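Local coordinates for protein FAD-binding oxidoreductase (Gulosibacter chungangensis, PDB 7PBG) that oxidises 4-ethylphenol, a dehydrogenation consistent with formation of 4-vinylphenol, using a covalently bound FAD cofactor, at residues Phe45-Gly50 with Gly394-Ala399; Pro444-Ala449 with Lys455-Met460. All coordinates share one frame; numbering follows the deposited sequence.

Interaction 1: Phe45-Gly50 with Gly394-Ala399. With FAD (flavin-adenine dinucleotide), chain C.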
# COMPACT_ATOMS: atom_id res chain seq x y z
N PHE A 45 -6.94 -21.11 21.98
CA PHE A 45 -7.18 -22.16 20.96
C PHE A 45 -5.86 -22.80 20.60
O PHE A 45 -5.42 -22.79 19.45
CB PHE A 45 -7.88 -21.64 19.70
CG PHE A 45 -9.21 -20.97 19.87
CD1 PHE A 45 -9.93 -21.02 21.06
CD2 PHE A 45 -9.71 -20.23 18.82
CE1 PHE A 45 -11.16 -20.38 21.15
CE2 PHE A 45 -10.93 -19.60 18.92
CZ PHE A 45 -11.65 -19.67 20.08
N PRO A 46 -5.27 -23.51 21.58
CA PRO A 46 -4.05 -24.27 21.31
C PRO A 46 -4.30 -25.49 20.42
O PRO A 46 -5.38 -26.02 20.36
CB PRO A 46 -3.62 -24.68 22.72
CG PRO A 46 -4.92 -24.89 23.42
CD PRO A 46 -5.76 -23.72 22.95
N VAL A 47 -3.24 -25.94 19.77
CA VAL A 47 -3.25 -27.28 19.12
C VAL A 47 -2.06 -28.08 19.68
O VAL A 47 -1.70 -29.12 19.08
CB VAL A 47 -3.27 -27.19 17.59
CG1 VAL A 47 -4.60 -26.62 17.07
CG2 VAL A 47 -2.10 -26.40 17.04
N THR A 48 -1.43 -27.58 20.74
CA THR A 48 -0.30 -28.27 21.42
C THR A 48 -0.68 -28.46 22.88
O THR A 48 -1.56 -27.73 23.38
CB THR A 48 1.01 -27.48 21.24
OG1 THR A 48 0.82 -26.14 21.69
CG2 THR A 48 1.52 -27.45 19.82
N ASP A 49 0.03 -29.36 23.58
CA ASP A 49 -0.42 -29.86 24.91
C ASP A 49 0.50 -29.43 26.05
O ASP A 49 0.05 -29.56 27.23
CB ASP A 49 -0.54 -31.39 24.90
CG ASP A 49 -1.45 -31.92 23.82
OD1 ASP A 49 -2.47 -31.26 23.52
OD2 ASP A 49 -1.12 -32.95 23.23
N GLY A 50 1.71 -28.95 25.74
CA GLY A 50 2.81 -28.76 26.72
C GLY A 50 3.10 -27.29 26.98
O GLY A 50 2.17 -26.44 26.95
N GLY A 394 -13.26 -24.05 19.09
CA GLY A 394 -12.38 -22.97 18.67
C GLY A 394 -11.89 -23.28 17.27
O GLY A 394 -12.27 -24.35 16.73
N HIS A 395 -11.13 -22.36 16.71
CA HIS A 395 -10.67 -22.46 15.31
C HIS A 395 -9.17 -22.30 15.19
O HIS A 395 -8.49 -21.98 16.16
CB HIS A 395 -11.52 -21.49 14.46
CG HIS A 395 -11.45 -20.08 14.91
ND1 HIS A 395 -10.27 -19.40 15.11
CD2 HIS A 395 -12.44 -19.20 15.14
CE1 HIS A 395 -10.55 -18.20 15.56
NE2 HIS A 395 -11.86 -18.02 15.49
N PHE A 396 -8.72 -22.55 13.96
CA PHE A 396 -7.31 -22.69 13.56
C PHE A 396 -7.27 -22.53 12.06
O PHE A 396 -7.54 -23.48 11.37
CB PHE A 396 -6.82 -24.03 14.10
CG PHE A 396 -5.36 -24.36 13.93
CD1 PHE A 396 -4.42 -23.80 14.75
CD2 PHE A 396 -4.94 -25.23 12.92
CE1 PHE A 396 -3.07 -24.11 14.62
CE2 PHE A 396 -3.60 -25.55 12.80
CZ PHE A 396 -2.67 -25.00 13.64
N PHE A 397 -6.97 -21.32 11.58
CA PHE A 397 -7.32 -20.92 10.20
C PHE A 397 -6.36 -21.57 9.19
O PHE A 397 -5.16 -21.56 9.39
CB PHE A 397 -7.30 -19.40 10.03
CG PHE A 397 -8.48 -18.74 10.66
CD1 PHE A 397 -9.74 -18.82 10.07
CD2 PHE A 397 -8.33 -17.99 11.81
CE1 PHE A 397 -10.84 -18.24 10.69
CE2 PHE A 397 -9.42 -17.38 12.42
CZ PHE A 397 -10.67 -17.49 11.83
N TYR A 398 -6.94 -22.07 8.12
CA TYR A 398 -6.25 -22.34 6.82
C TYR A 398 -6.86 -21.39 5.81
O TYR A 398 -8.01 -21.62 5.40
CB TYR A 398 -6.45 -23.78 6.42
CG TYR A 398 -5.99 -24.11 5.02
CD1 TYR A 398 -4.65 -24.09 4.70
CD2 TYR A 398 -6.90 -24.43 4.03
CE1 TYR A 398 -4.22 -24.33 3.41
CE2 TYR A 398 -6.47 -24.74 2.74
CZ TYR A 398 -5.13 -24.66 2.43
OH TYR A 398 -4.67 -24.92 1.17
N ALA A 399 -6.12 -20.36 5.39
CA ALA A 399 -6.72 -19.31 4.52
C ALA A 399 -5.83 -19.01 3.32
O ALA A 399 -5.17 -17.99 3.30
CB ALA A 399 -6.99 -18.11 5.34
PA FAD C . -3.36 -8.62 18.45
O1A FAD C . -3.46 -10.01 18.99
O2A FAD C . -3.18 -7.48 19.43
O5B FAD C . -2.16 -8.58 17.45
C5B FAD C . -1.95 -9.60 16.48
C4B FAD C . -0.47 -9.66 16.19
O4B FAD C . -0.02 -8.42 15.57
C3B FAD C . 0.45 -9.83 17.40
O3B FAD C . 0.55 -11.19 17.80
C2B FAD C . 1.76 -9.18 16.92
O2B FAD C . 2.47 -10.10 16.12
C1B FAD C . 1.23 -8.00 16.10
N9A FAD C . 1.02 -6.79 16.86
C8A FAD C . -0.17 -6.35 17.35
N7A FAD C . -0.06 -5.22 17.97
C5A FAD C . 1.28 -4.92 17.94
C6A FAD C . 2.01 -3.82 18.40
N6A FAD C . 1.46 -2.81 19.09
N1A FAD C . 3.35 -3.84 18.19
C2A FAD C . 3.89 -4.87 17.49
N3A FAD C . 3.29 -5.94 16.98
C4A FAD C . 1.97 -5.90 17.25
N1 FAD C . -9.54 -11.56 11.46
C2 FAD C . -9.73 -10.67 10.51
O2 FAD C . -8.79 -9.93 10.12
N3 FAD C . -10.94 -10.46 9.97
C4 FAD C . -12.03 -11.21 10.30
O4 FAD C . -13.15 -10.92 9.83
C4X FAD C . -11.87 -12.19 11.26
N5 FAD C . -12.92 -12.92 11.57
C5X FAD C . -12.73 -13.88 12.54
C6 FAD C . -13.84 -14.65 12.90
C7 FAD C . -13.76 -15.60 13.90
C7M FAD C . -15.00 -16.40 14.27
C8 FAD C . -12.53 -15.77 14.58
C8M FAD C . -12.40 -16.79 15.67
C9 FAD C . -11.43 -15.04 14.20
C9A FAD C . -11.49 -14.06 13.19
N10 FAD C . -10.41 -13.26 12.83
C10 FAD C . -10.57 -12.29 11.86
C1' FAD C . -9.10 -13.34 13.53
C2' FAD C . -9.00 -12.40 14.74
O2' FAD C . -10.23 -12.44 15.54
C3' FAD C . -8.77 -10.92 14.41
O3' FAD C . -7.81 -10.79 13.38
C4' FAD C . -8.35 -10.03 15.58
O4' FAD C . -8.69 -8.66 15.32
C5' FAD C . -6.87 -10.15 15.85
O5' FAD C . -6.56 -9.96 17.24
P FAD C . -6.19 -8.52 17.82
O1P FAD C . -6.40 -8.55 19.30
O2P FAD C . -6.95 -7.53 17.01
O3P FAD C . -4.63 -8.36 17.50
O HOH W 1 -5.88 -21.67 17.05
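F45 O and H395 O are tied together by one bridging water, which donates to both: its oxygen lies 2.7 Å from F45 O and 2.8 Å from H395 O. The same water sits at the edge of the F396 ring, in its plane. Beside this bridge the F45 ring packs between the G394 backbone and the imidazole of H395. With CG anti to its carbonyl carbon (chi1 -58°), the ring lies over G394 CA, 3.5 Å from the centroid in a CH-pi contact. The rim atom CE2 points onto the imidazole of H395, an edge-to-face pair with planes at 87°, while F397 CZ lies over the opposite imidazole face. Covered on both faces, the imidazole is probably restrained from turning about its bond to the flavin; NE2 is covalently bound to FAD C8M, 1.4 Å away. With an alanine in place of F45, the imidazole face opposite F397 would probably lose its aromatic partner, and G394 CA the ring it lies over. V47 lays CG1 over the F396 ring, 3.9 Å from its centroid. The contact joins the loop between helix 35-39 and strand 57-59 to strand 393-402, flanked by strand 438-447 and, at F396, by helix 451-470.

Interaction 2: Pro444-Ala449 with Lys455-Met460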
# COMPACT_ATOMS: atom_id res chain seq x y z
N PRO A 444 -11.97 -24.24 10.77
CA PRO A 444 -12.38 -25.49 11.37
C PRO A 444 -12.87 -25.21 12.79
O PRO A 444 -12.41 -24.23 13.39
CB PRO A 444 -11.09 -26.28 11.45
CG PRO A 444 -10.04 -25.21 11.68
CD PRO A 444 -10.52 -24.03 10.85
N LEU A 445 -13.81 -26.02 13.27
CA LEU A 445 -14.20 -26.03 14.69
C LEU A 445 -13.77 -27.35 15.31
O LEU A 445 -14.15 -28.42 14.82
CB LEU A 445 -15.69 -25.77 14.82
CG LEU A 445 -16.09 -24.36 14.45
CD1 LEU A 445 -17.59 -24.20 14.57
CD2 LEU A 445 -15.39 -23.31 15.33
N TYR A 446 -12.90 -27.23 16.29
CA TYR A 446 -12.40 -28.41 17.05
C TYR A 446 -12.55 -28.16 18.55
O TYR A 446 -12.75 -27.04 18.98
CB TYR A 446 -10.95 -28.71 16.67
CG TYR A 446 -9.95 -27.72 17.19
CD1 TYR A 446 -9.11 -28.06 18.23
CD2 TYR A 446 -9.85 -26.43 16.68
CE1 TYR A 446 -8.20 -27.15 18.75
CE2 TYR A 446 -8.96 -25.51 17.21
CZ TYR A 446 -8.12 -25.87 18.24
OH TYR A 446 -7.26 -24.98 18.81
N ASP A 447 -12.39 -29.23 19.35
CA ASP A 447 -12.49 -29.14 20.82
C ASP A 447 -11.15 -28.69 21.37
O ASP A 447 -10.22 -29.53 21.45
CB ASP A 447 -12.88 -30.50 21.39
CG ASP A 447 -13.19 -30.47 22.86
OD1 ASP A 447 -12.75 -29.57 23.54
OD2 ASP A 447 -13.77 -31.47 23.31
N THR A 448 -11.05 -27.43 21.80
CA THR A 448 -9.76 -26.81 22.19
C THR A 448 -9.24 -27.51 23.45
O THR A 448 -8.03 -27.40 23.69
CB THR A 448 -9.90 -25.31 22.40
OG1 THR A 448 -10.83 -25.11 23.48
CG2 THR A 448 -10.29 -24.66 21.11
N ALA A 449 -10.12 -28.13 24.25
CA ALA A 449 -9.75 -28.76 25.54
C ALA A 449 -9.25 -30.20 25.35
O ALA A 449 -8.72 -30.76 26.32
CB ALA A 449 -10.92 -28.75 26.50
N LYS A 455 -4.71 -32.58 18.00
CA LYS A 455 -3.75 -33.26 17.09
C LYS A 455 -4.40 -33.45 15.72
O LYS A 455 -3.72 -33.21 14.68
CB LYS A 455 -3.33 -34.62 17.64
CG LYS A 455 -2.51 -35.46 16.67
CD LYS A 455 -1.88 -36.66 17.32
CE LYS A 455 -1.75 -37.84 16.37
NZ LYS A 455 -0.98 -37.49 15.17
N GLU A 456 -5.67 -33.83 15.68
CA GLU A 456 -6.40 -34.04 14.41
C GLU A 456 -6.41 -32.71 13.66
O GLU A 456 -6.21 -32.72 12.46
CB GLU A 456 -7.83 -34.54 14.62
CG GLU A 456 -7.92 -36.02 14.99
CD GLU A 456 -7.08 -36.93 14.10
OE1 GLU A 456 -6.18 -37.63 14.64
OE2 GLU A 456 -7.29 -36.89 12.88
N THR A 457 -6.66 -31.62 14.37
CA THR A 457 -6.74 -30.28 13.73
C THR A 457 -5.39 -29.88 13.17
O THR A 457 -5.33 -29.39 12.03
CB THR A 457 -7.27 -29.25 14.72
OG1 THR A 457 -8.54 -29.75 15.11
CG2 THR A 457 -7.42 -27.88 14.09
N LEU A 458 -4.33 -30.04 13.96
CA LEU A 458 -2.98 -29.71 13.48
C LEU A 458 -2.61 -30.61 12.30
O LEU A 458 -2.11 -30.08 11.28
CB LEU A 458 -1.97 -29.88 14.61
CG LEU A 458 -0.53 -29.61 14.21
CD1 LEU A 458 -0.38 -28.25 13.52
CD2 LEU A 458 0.38 -29.73 15.42
N ASP A 459 -2.78 -31.93 12.42
CA ASP A 459 -2.45 -32.85 11.30
C ASP A 459 -3.23 -32.49 10.05
O ASP A 459 -2.64 -32.47 8.95
CB ASP A 459 -2.74 -34.30 11.66
CG ASP A 459 -1.78 -34.86 12.68
OD1 ASP A 459 -0.79 -34.16 13.00
OD2 ASP A 459 -2.07 -35.98 13.19
N MET A 460 -4.54 -32.25 10.20
CA MET A 460 -5.42 -31.86 9.07
C MET A 460 -4.84 -30.62 8.40
O MET A 460 -4.69 -30.58 7.18
CB MET A 460 -6.83 -31.53 9.54
CG MET A 460 -7.76 -31.10 8.41
SD MET A 460 -9.25 -30.37 9.07
CE MET A 460 -8.70 -28.80 9.73
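Y446 and T457 meet at the heart of this contact, a beta-alpha unit in which strand 438-447 turns directly into helix 451-470, and the helix runs back beside the strand. The axes of strand 444-447 and helix 455-460 come within 9.0 Å, their directions 149° apart, close to antiparallel. T457 approaches the tyrosine from one side of its ring: CG2 stands over the face, offset toward the rim and 4.1 Å from the centroid, in a CH-pi contact. Its torsion (chi1 -58°) turns CG2 anti to the backbone N and sets OG1 beside that nitrogen, bringing the oxygen within 3.1 Å of Y446 CB. The tyrosine makes no hydrogen bond with this hydroxyl, which is hydrogen-bonded to S453 O one turn earlier in the helix. A second, purely apolar touch lies nearer the start of the strand segment, where the methyl CE of M460 rests 3.9 Å from P444 CB; the methionine is extended as far as its sulfur and then bends.

Outward from the pair lie further ties. The Y446 hydroxyl reaches P46 O of a distant loop, the bond of S453 O holds T457 OG1, and I425 touches both P444 and T457. Along the helix surface, K455 and D459, one turn apart, form a salt bridge in which NZ meets the syn lone pair of OD2 at 2.7 Å. Where the strand ends, an Asx turn starts the reversal toward the helix: D447 OD1 accepts from A449 N at 3.1 Å, on its anti side and 33° out of the carboxylate plane.

In the fold
Interactions 1 and 2 are centred about 6 Å apart and share Y446 and F396 as go-betweens. Neighbouring strands 393-402 and 438-447 are joined where G394 O lies 3.0 Å from Y446 N, a probable hydrogen bond. The tyrosine also ties in the loop of interaction 1, with Y446 OH 2.6 Å from P46 O, again a probable hydrogen bond. F396, packed against V47 in interaction 1, touches T457 of interaction 2 as well, so F396 connects the loop, the strand and helix 451-470. Interaction 1 carries the covalent flavin link itself; interaction 2 stands a layer behind, the P444 side chain about 5 Å from that of H395 and about 9 Å from FAD.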